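Local coordinates for protein ketol-acid reductoisomerase (NAD(+)) (PDB 4XDY) that catalyses the magnesium-dependent alkyl migration and NADH-dependent reduction of 2-acetolactate to 2,3-dihydroxyisovalerate in branched-chain amino acid biosynthesis, at residues E2-E7 / I183-F188; D79-L84 / A104-C109; E125-I130 / V157-S162. All blocks are in the same frame, centred on the assembly; numbering follows the deposited sequence.

Contact 1. Residues E2-E7 / I183-F188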
# COMPACT_ATOMS: atom_id res chain seq x y z
N GLU A 2 7.75 -9.64 23.58
CA GLU A 2 7.56 -8.35 24.19
C GLU A 2 7.85 -7.33 23.05
O GLU A 2 8.80 -7.50 22.25
CB GLU A 2 8.52 -8.18 25.36
CG GLU A 2 8.90 -6.75 25.75
CD GLU A 2 9.75 -6.66 27.06
OE1 GLU A 2 9.28 -5.98 28.01
OE2 GLU A 2 10.91 -7.21 27.13
N ILE A 3 6.98 -6.34 23.00
CA ILE A 3 7.18 -5.10 22.27
C ILE A 3 7.40 -3.92 23.20
O ILE A 3 6.55 -3.61 24.03
CB ILE A 3 5.95 -4.82 21.40
CG1 ILE A 3 5.56 -6.08 20.60
CG2 ILE A 3 6.17 -3.54 20.57
CD1 ILE A 3 4.26 -5.87 19.80
N LEU A 4 8.51 -3.22 23.03
CA LEU A 4 8.86 -2.05 23.84
C LEU A 4 8.32 -0.77 23.23
O LEU A 4 8.40 -0.54 21.98
CB LEU A 4 10.35 -2.02 24.02
CG LEU A 4 11.03 -3.26 24.54
CD1 LEU A 4 12.55 -3.10 24.63
CD2 LEU A 4 10.51 -3.64 25.93
N HIS A 5 7.63 0.00 24.08
CA HIS A 5 7.13 1.31 23.71
C HIS A 5 7.80 2.42 24.56
O HIS A 5 8.82 2.17 25.23
CB HIS A 5 5.58 1.33 23.80
CG HIS A 5 4.87 0.33 22.92
ND1 HIS A 5 4.54 -0.93 23.34
CD2 HIS A 5 4.47 0.41 21.63
CE1 HIS A 5 3.94 -1.58 22.36
NE2 HIS A 5 3.90 -0.78 21.31
N ASP A 6 7.28 3.63 24.43
CA ASP A 6 7.91 4.83 25.01
C ASP A 6 8.13 4.65 26.50
O ASP A 6 9.21 4.88 27.04
CB ASP A 6 6.98 6.02 24.83
CG ASP A 6 7.20 6.77 23.51
OD1 ASP A 6 8.16 6.50 22.73
OD2 ASP A 6 6.37 7.68 23.28
N GLU A 7 7.11 4.13 27.17
CA GLU A 7 7.17 3.97 28.65
C GLU A 7 8.15 2.88 29.06
O GLU A 7 8.54 2.80 30.23
CB GLU A 7 5.75 3.77 29.25
CG GLU A 7 5.12 2.42 28.95
CD GLU A 7 4.42 2.34 27.57
OE1 GLU A 7 4.54 3.27 26.66
OE2 GLU A 7 3.74 1.29 27.41
N ILE A 183 9.24 -1.53 19.35
CA ILE A 183 10.59 -2.09 19.15
C ILE A 183 10.59 -3.56 19.59
O ILE A 183 10.00 -3.98 20.66
CB ILE A 183 11.64 -1.28 19.98
CG1 ILE A 183 11.71 0.13 19.45
CG2 ILE A 183 12.98 -1.95 20.16
CD1 ILE A 183 12.28 0.23 18.08
N LEU A 184 11.20 -4.38 18.77
CA LEU A 184 11.48 -5.78 19.08
C LEU A 184 12.96 -5.98 19.22
O LEU A 184 13.76 -5.54 18.35
CB LEU A 184 11.01 -6.70 17.94
CG LEU A 184 9.55 -6.49 17.56
CD1 LEU A 184 9.26 -7.41 16.37
CD2 LEU A 184 8.64 -6.80 18.75
N GLU A 185 13.36 -6.67 20.30
CA GLU A 185 14.74 -7.11 20.41
C GLU A 185 15.02 -8.37 19.73
O GLU A 185 14.15 -9.31 19.74
CB GLU A 185 15.12 -7.23 21.90
CG GLU A 185 14.96 -5.93 22.64
CD GLU A 185 15.65 -5.96 24.01
OE1 GLU A 185 16.90 -5.81 24.10
OE2 GLU A 185 14.93 -6.21 24.98
N CYS A 186 16.21 -8.46 19.11
CA CYS A 186 16.51 -9.60 18.26
C CYS A 186 18.01 -9.68 18.08
O CYS A 186 18.77 -8.91 18.71
CB CYS A 186 15.78 -9.50 16.91
SG CYS A 186 16.47 -8.16 15.88
N THR A 187 18.49 -10.63 17.33
CA THR A 187 19.90 -10.72 17.04
C THR A 187 20.21 -10.05 15.69
O THR A 187 19.29 -9.80 14.87
CB THR A 187 20.42 -12.17 16.92
OG1 THR A 187 19.77 -12.85 15.83
CG2 THR A 187 20.15 -12.98 18.24
N PHE A 188 21.48 -9.80 15.44
CA PHE A 188 21.92 -9.21 14.17
C PHE A 188 21.50 -10.17 13.00
O PHE A 188 21.04 -9.70 11.95
CB PHE A 188 23.40 -9.08 14.17
CG PHE A 188 23.88 -7.68 14.43
CD1 PHE A 188 23.87 -7.16 15.71
CD2 PHE A 188 24.32 -6.83 13.37
CE1 PHE A 188 24.37 -5.87 15.95
CE2 PHE A 188 24.83 -5.58 13.61
CZ PHE A 188 24.81 -5.09 14.93
O HOH W 1 11.47 -7.29 22.42
O HOH W 2 12.50 -7.18 24.87
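Leu4 and Ile183 meet as a hydrogen-bonded antiparallel pair, a single beta bridge that ties the N-terminal arm to the strand 183-185. Leu4 N gives its hydrogen to Ile183 O at 2.9 Å, with an angle of 166° at the hydrogen. The return bond from Ile183 N to Leu4 O has the same length but is more bent, at 150°. Ile183 O also receives a CA-H contact from Ile3 CA at 3.4 Å.

The apolar side chains divide between the two faces of this bridge. Ile3 and Leu184 run alongside each other, and Ile3 CG1 comes within 3.7 Å of Leu184 CD2. Leu184 brings that methyl back to the arm with its CG standing opposite its own carbonyl carbon (chi1 -54°). The second subunit covers this pair, with Ile325 of that chain against Ile3 and Met227 of that chain against Leu184. Leu4 and Ile183 pack instead on Leu170 of the helix 165-175.

Beyond the bridge the two chains are joined through water. One molecule donates to Glu2 O at 2.7 Å and accepts from Glu185 N. A second donates to both carboxylates, reaching Glu185 OE2 at 2.6 Å and Glu2 OE2 at 2.8 Å. Arg166 makes a salt bridge to Glu185 OE1. Glu2 OE2 and Glu185 OE2 are 4.7 Å apart, a like-charge approach that the shared water and Arg166 probably ease.

Contact 2. Residues D79-L84 / A104-C109; sequences DVVHIL and AGKALC. With NAI (1,4-dihydronicotinamide adenine dinucleotide), chain E.
His82 and Cys109, paired across the parallel part of the Rossmann sheet, share one of its faces, and there both set their outer groups opposite the backbone N (chi1 -177° for His82 CG, -170° for Cys109 SG), which swings ring and sulfur together. Cys109 SG lies 3.6 Å from His82 ND1 and approaches the ring obliquely. Within its own segment, Leu84 CG sits 3.8 Å above the His82 ring, over its centre. Cys109 O comes in plane at the ring edge. ND1 is buried without a hydrogen-bond partner, whereas NE2 has a weak bond to Gln31. An alanine at His82 is likely to open a gap between Leu84 and Cys109 and leave Gln31 without this weak partner.

The strands 80-83 and 107-109 run 16° from parallel, as neighbours in a beta-alpha-beta crossover through the helix 90-98. Four backbone bonds join them; the shortest, from Val81 N to Ala107 O, is 2.8 Å long. Val80 CG1 extends the His82 face by packing 3.9 Å from Cys109 CB. On the other face, the side chains of Ile83 and Leu108 cross obliquely, CD1 to CD1 at 3.6 Å, under Ile98 and Tyr94 of the crossover helix. Lys106 turns its NZ to Glu76 O in the last turn of the helix 71-77 and to Gly78 O just beyond it. Just past the strand 80-83, Leu84 O lies 3.3 Å from C5D of the bound NADH, on the nicotinamide-side ribose.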
# COMPACT_ATOMS: atom_id res chain seq x y z
N ASP A 79 30.68 9.46 19.68
CA ASP A 79 30.64 8.40 20.68
C ASP A 79 29.94 7.15 20.10
O ASP A 79 30.25 6.03 20.49
CB ASP A 79 29.85 8.89 21.88
CG ASP A 79 30.50 10.11 22.53
OD1 ASP A 79 31.68 9.96 22.84
OD2 ASP A 79 29.89 11.20 22.60
N VAL A 80 28.96 7.42 19.23
CA VAL A 80 28.28 6.38 18.43
C VAL A 80 28.62 6.66 16.98
O VAL A 80 28.45 7.76 16.52
CB VAL A 80 26.74 6.37 18.64
CG1 VAL A 80 26.12 5.23 17.82
CG2 VAL A 80 26.42 6.17 20.10
N VAL A 81 29.17 5.65 16.31
CA VAL A 81 29.53 5.79 14.89
C VAL A 81 28.50 4.94 14.11
O VAL A 81 28.53 3.73 14.19
CB VAL A 81 30.93 5.30 14.62
CG1 VAL A 81 31.26 5.33 13.12
CG2 VAL A 81 31.96 6.18 15.35
N HIS A 82 27.54 5.63 13.51
CA HIS A 82 26.34 4.97 13.03
C HIS A 82 26.41 4.94 11.49
O HIS A 82 26.32 6.00 10.85
CB HIS A 82 25.15 5.75 13.50
CG HIS A 82 23.82 5.16 13.14
ND1 HIS A 82 23.65 3.84 12.84
CD2 HIS A 82 22.59 5.71 13.10
CE1 HIS A 82 22.38 3.60 12.62
NE2 HIS A 82 21.72 4.71 12.75
N ILE A 83 26.59 3.73 10.97
CA ILE A 83 26.95 3.50 9.55
C ILE A 83 25.65 3.43 8.76
O ILE A 83 24.94 2.43 8.85
CB ILE A 83 27.86 2.30 9.40
CG1 ILE A 83 29.22 2.61 10.07
CG2 ILE A 83 28.15 2.03 7.91
CD1 ILE A 83 30.15 1.46 10.14
N LEU A 84 25.35 4.51 8.03
CA LEU A 84 24.17 4.58 7.15
C LEU A 84 24.59 4.84 5.69
O LEU A 84 23.91 5.52 4.96
CB LEU A 84 23.14 5.55 7.68
CG LEU A 84 22.49 5.21 9.02
CD1 LEU A 84 21.55 6.29 9.52
CD2 LEU A 84 21.79 3.86 8.97
N ALA A 104 38.38 2.26 22.14
CA ALA A 104 37.60 1.51 23.16
C ALA A 104 36.45 2.21 23.68
O ALA A 104 36.51 3.37 24.05
CB ALA A 104 38.52 1.09 24.34
N GLY A 105 35.35 1.47 23.78
CA GLY A 105 34.10 1.96 24.30
C GLY A 105 33.25 2.87 23.49
O GLY A 105 32.16 3.26 23.96
N LYS A 106 33.72 3.32 22.33
CA LYS A 106 32.75 3.81 21.32
C LYS A 106 31.76 2.66 21.01
O LYS A 106 32.04 1.45 21.26
CB LYS A 106 33.48 4.22 20.04
CG LYS A 106 34.04 5.68 20.01
CD LYS A 106 34.81 5.92 18.71
CE LYS A 106 35.81 7.08 18.76
NZ LYS A 106 35.14 8.37 18.99
N ALA A 107 30.63 3.05 20.40
CA ALA A 107 29.66 2.07 19.88
C ALA A 107 29.63 2.22 18.34
O ALA A 107 29.58 3.34 17.82
CB ALA A 107 28.29 2.33 20.45
N LEU A 108 29.78 1.10 17.67
CA LEU A 108 29.55 0.99 16.19
C LEU A 108 28.14 0.50 15.99
O LEU A 108 27.76 -0.59 16.46
CB LEU A 108 30.55 -0.02 15.68
CG LEU A 108 30.73 -0.11 14.13
CD1 LEU A 108 31.30 1.17 13.52
CD2 LEU A 108 31.56 -1.33 13.75
N CYS A 109 27.37 1.27 15.23
CA CYS A 109 25.95 1.02 15.06
C CYS A 109 25.64 0.91 13.54
O CYS A 109 26.37 1.46 12.70
CB CYS A 109 25.17 2.11 15.69
SG CYS A 109 23.41 1.96 15.87
PA NAI E . 22.13 5.39 0.60
O1A NAI E . 22.24 4.46 -0.62
O2A NAI E . 21.06 6.38 0.67
O5B NAI E . 23.62 5.95 0.84
C5B NAI E . 23.86 6.96 1.86
C4B NAI E . 24.88 8.00 1.29
O4B NAI E . 26.10 7.29 1.14
C3B NAI E . 24.60 8.61 -0.12
O3B NAI E . 23.59 9.61 0.04
C2B NAI E . 25.97 9.09 -0.53
O2B NAI E . 26.15 10.42 -0.05
C1B NAI E . 26.89 8.09 0.23
N9A NAI E . 27.57 7.20 -0.69
C8A NAI E . 26.92 6.52 -1.73
N7A NAI E . 27.80 5.79 -2.39
C5A NAI E . 29.01 6.01 -1.81
C6A NAI E . 30.37 5.57 -2.06
N6A NAI E . 30.67 4.74 -3.06
N1A NAI E . 31.38 5.97 -1.23
C2A NAI E . 31.13 6.83 -0.22
N3A NAI E . 29.93 7.29 0.10
C4A NAI E . 28.84 6.93 -0.68
O3 NAI E . 22.01 4.36 1.94
PN NAI E . 20.56 3.88 2.58
O1N NAI E . 19.69 3.26 1.50
O2N NAI E . 20.05 5.03 3.34
O5D NAI E . 21.14 2.65 3.40
C5D NAI E . 21.85 2.92 4.65
C4D NAI E . 21.79 1.67 5.61
O4D NAI E . 20.42 1.65 6.04
C3D NAI E . 22.03 0.32 4.96
O3D NAI E . 22.67 -0.56 5.89
C2D NAI E . 20.62 -0.23 4.61
O2D NAI E . 20.51 -1.64 4.46
C1D NAI E . 19.84 0.31 5.78
N1N NAI E . 18.39 0.51 5.64
C2N NAI E . 17.94 1.28 4.64
C3N NAI E . 16.62 1.52 4.48
C7N NAI E . 16.18 2.43 3.47
O7N NAI E . 16.81 2.77 2.42
N7N NAI E . 15.13 3.12 3.82
C4N NAI E . 15.70 0.93 5.43
C5N NAI E . 16.26 0.31 6.59
C6N NAI E . 17.60 0.09 6.63

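Contact 3. Residues E125-I130 / V157-S162; sequences EDVDVI and VKQNPS
Val129 pairs antiparallel with Gln159, and Ile130 with Val157, so the register slips by one residue where Lys158 and Gln159 both face Val129, a classic beta bulge where the Rossmann-type sheet gains its antiparallel strand 153-157. Val129 O therefore serves two amides: Lys158 N at 2.8 Å, and Gln159 N by a weak bond at 3.3 Å. The chain turns a corner at Lys158 and leaves the strand 153-157 for the loop before the helix 165-175.

Val129 packs against both bulge residues. Its CG1 lies alongside Lys158 CB at 3.8 Å, while CG2 meets the obliquely crossing amide end of Gln159. With CG beside the backbone N (chi1 -62°) and the rest extended, the Gln159 side chain reaches Val127. There NE2 donates to Val127 O at 2.9 Å, with the acceptor nearly in the amide plane. Pro124 O takes a further bond from NE2, and the two acceptors together probably fix the rotation of the amide. The Lys158 ammonium extends away to a salt bridge with Glu189.

Asp128, buried, holds the loop with both carboxylate oxygens. OD1 accepts from Ser162 N at 3.0 Å on its syn side, 19° out of the carboxylate plane. Pro161 CG lies 3.5 Å from both Val127 O and Asp128 OD1. Ser162 OG also meets Glu164 N near the start of the helix 165-175. Ser162 OG donates its own hydrogen to the syn lone pair of Asp128 OD2, at a short 2.5 Å.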
# COMPACT_ATOMS: atom_id res chain seq x y z
N GLU A 125 37.28 -6.02 19.36
CA GLU A 125 36.67 -6.60 20.54
C GLU A 125 36.24 -5.54 21.56
O GLU A 125 35.28 -5.75 22.30
CB GLU A 125 37.53 -7.73 21.10
CG GLU A 125 38.88 -7.28 21.66
CD GLU A 125 38.78 -6.73 23.11
OE1 GLU A 125 39.70 -5.97 23.52
OE2 GLU A 125 37.76 -7.02 23.78
N ASP A 126 36.87 -4.38 21.57
CA ASP A 126 36.65 -3.42 22.66
C ASP A 126 35.71 -2.32 22.35
O ASP A 126 35.66 -1.32 23.04
CB ASP A 126 38.03 -2.90 23.18
CG ASP A 126 38.82 -2.16 22.10
OD1 ASP A 126 38.34 -2.00 20.95
OD2 ASP A 126 39.91 -1.68 22.42
N VAL A 127 34.92 -2.46 21.27
CA VAL A 127 33.83 -1.51 20.99
C VAL A 127 32.48 -2.17 21.08
O VAL A 127 32.34 -3.35 20.83
CB VAL A 127 33.98 -0.80 19.54
CG1 VAL A 127 35.33 -0.12 19.45
CG2 VAL A 127 33.79 -1.82 18.45
N ASP A 128 31.49 -1.41 21.46
CA ASP A 128 30.16 -1.95 21.49
C ASP A 128 29.74 -2.07 19.97
O ASP A 128 30.14 -1.22 19.14
CB ASP A 128 29.23 -1.06 22.17
CG ASP A 128 29.43 -0.97 23.76
OD1 ASP A 128 29.94 -1.92 24.33
OD2 ASP A 128 28.91 0.03 24.30
N VAL A 129 28.87 -3.03 19.71
CA VAL A 129 28.34 -3.23 18.33
C VAL A 129 26.83 -3.44 18.43
O VAL A 129 26.36 -4.43 19.07
CB VAL A 129 29.02 -4.39 17.60
CG1 VAL A 129 28.44 -4.57 16.14
CG2 VAL A 129 30.49 -4.20 17.52
N ILE A 130 26.10 -2.48 17.89
CA ILE A 130 24.69 -2.39 18.03
C ILE A 130 24.00 -2.20 16.68
O ILE A 130 24.63 -1.75 15.71
CB ILE A 130 24.26 -1.31 19.02
CG1 ILE A 130 24.83 0.02 18.60
CG2 ILE A 130 24.79 -1.72 20.42
CD1 ILE A 130 24.23 1.15 19.35
N VAL A 157 22.17 -6.36 19.74
CA VAL A 157 23.48 -6.11 20.33
C VAL A 157 24.38 -7.27 20.07
O VAL A 157 24.10 -8.41 20.46
CB VAL A 157 23.39 -5.84 21.87
CG1 VAL A 157 24.80 -5.59 22.39
CG2 VAL A 157 22.49 -4.69 22.16
N LYS A 158 25.49 -7.02 19.41
CA LYS A 158 26.41 -8.08 19.04
C LYS A 158 27.58 -8.10 20.07
O LYS A 158 28.08 -9.15 20.34
CB LYS A 158 27.01 -7.79 17.68
CG LYS A 158 28.11 -8.76 17.20
CD LYS A 158 27.41 -10.07 16.91
CE LYS A 158 28.19 -11.15 16.21
NZ LYS A 158 27.09 -12.13 15.91
N GLN A 159 28.00 -6.90 20.52
CA GLN A 159 29.15 -6.77 21.50
C GLN A 159 28.78 -5.68 22.52
O GLN A 159 28.25 -4.62 22.18
CB GLN A 159 30.45 -6.34 20.82
CG GLN A 159 30.98 -7.30 19.80
CD GLN A 159 32.33 -7.03 19.25
OE1 GLN A 159 32.77 -7.80 18.42
NE2 GLN A 159 32.92 -5.89 19.55
N ASN A 160 29.13 -5.94 23.79
CA ASN A 160 28.72 -5.04 24.88
C ASN A 160 29.91 -4.87 25.91
O ASN A 160 29.68 -4.95 27.17
CB ASN A 160 27.53 -5.64 25.59
CG ASN A 160 27.02 -4.79 26.71
OD1 ASN A 160 27.10 -3.56 26.70
ND2 ASN A 160 26.49 -5.48 27.72
N PRO A 161 31.10 -4.56 25.41
CA PRO A 161 32.20 -4.40 26.39
C PRO A 161 32.08 -3.20 27.34
O PRO A 161 32.74 -3.21 28.41
CB PRO A 161 33.44 -4.31 25.51
CG PRO A 161 32.94 -3.76 24.22
CD PRO A 161 31.65 -4.50 24.05
N SER A 162 31.25 -2.23 27.00
CA SER A 162 31.04 -1.08 27.85
C SER A 162 29.97 -1.34 28.89
O SER A 162 29.74 -0.49 29.75
CB SER A 162 30.69 0.18 27.04
OG SER A 162 29.29 0.21 26.81

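All three contacts reach one mixed sheet in the N-terminal Rossmann domain, where strands 80-83, 107-110, 128-134, 153-157 and 183-185 lie side by side in that order. Contacts 2 and 3 are neighbours, with centres 9 Å apart; a probable hydrogen bond from Leu108 N to Asp128 O (2.8 Å) joins them. Contact 1 has its centre 18 Å from contact 3, which it touches through Phe188, and 20 Å from contact 2. Along the chain, contact 2 closes before contact 3 opens, and both are nested within the loop closed by contact 1. The series thus runs from strands beside the cofactor pocket to a border where contact 1 meets the second subunit.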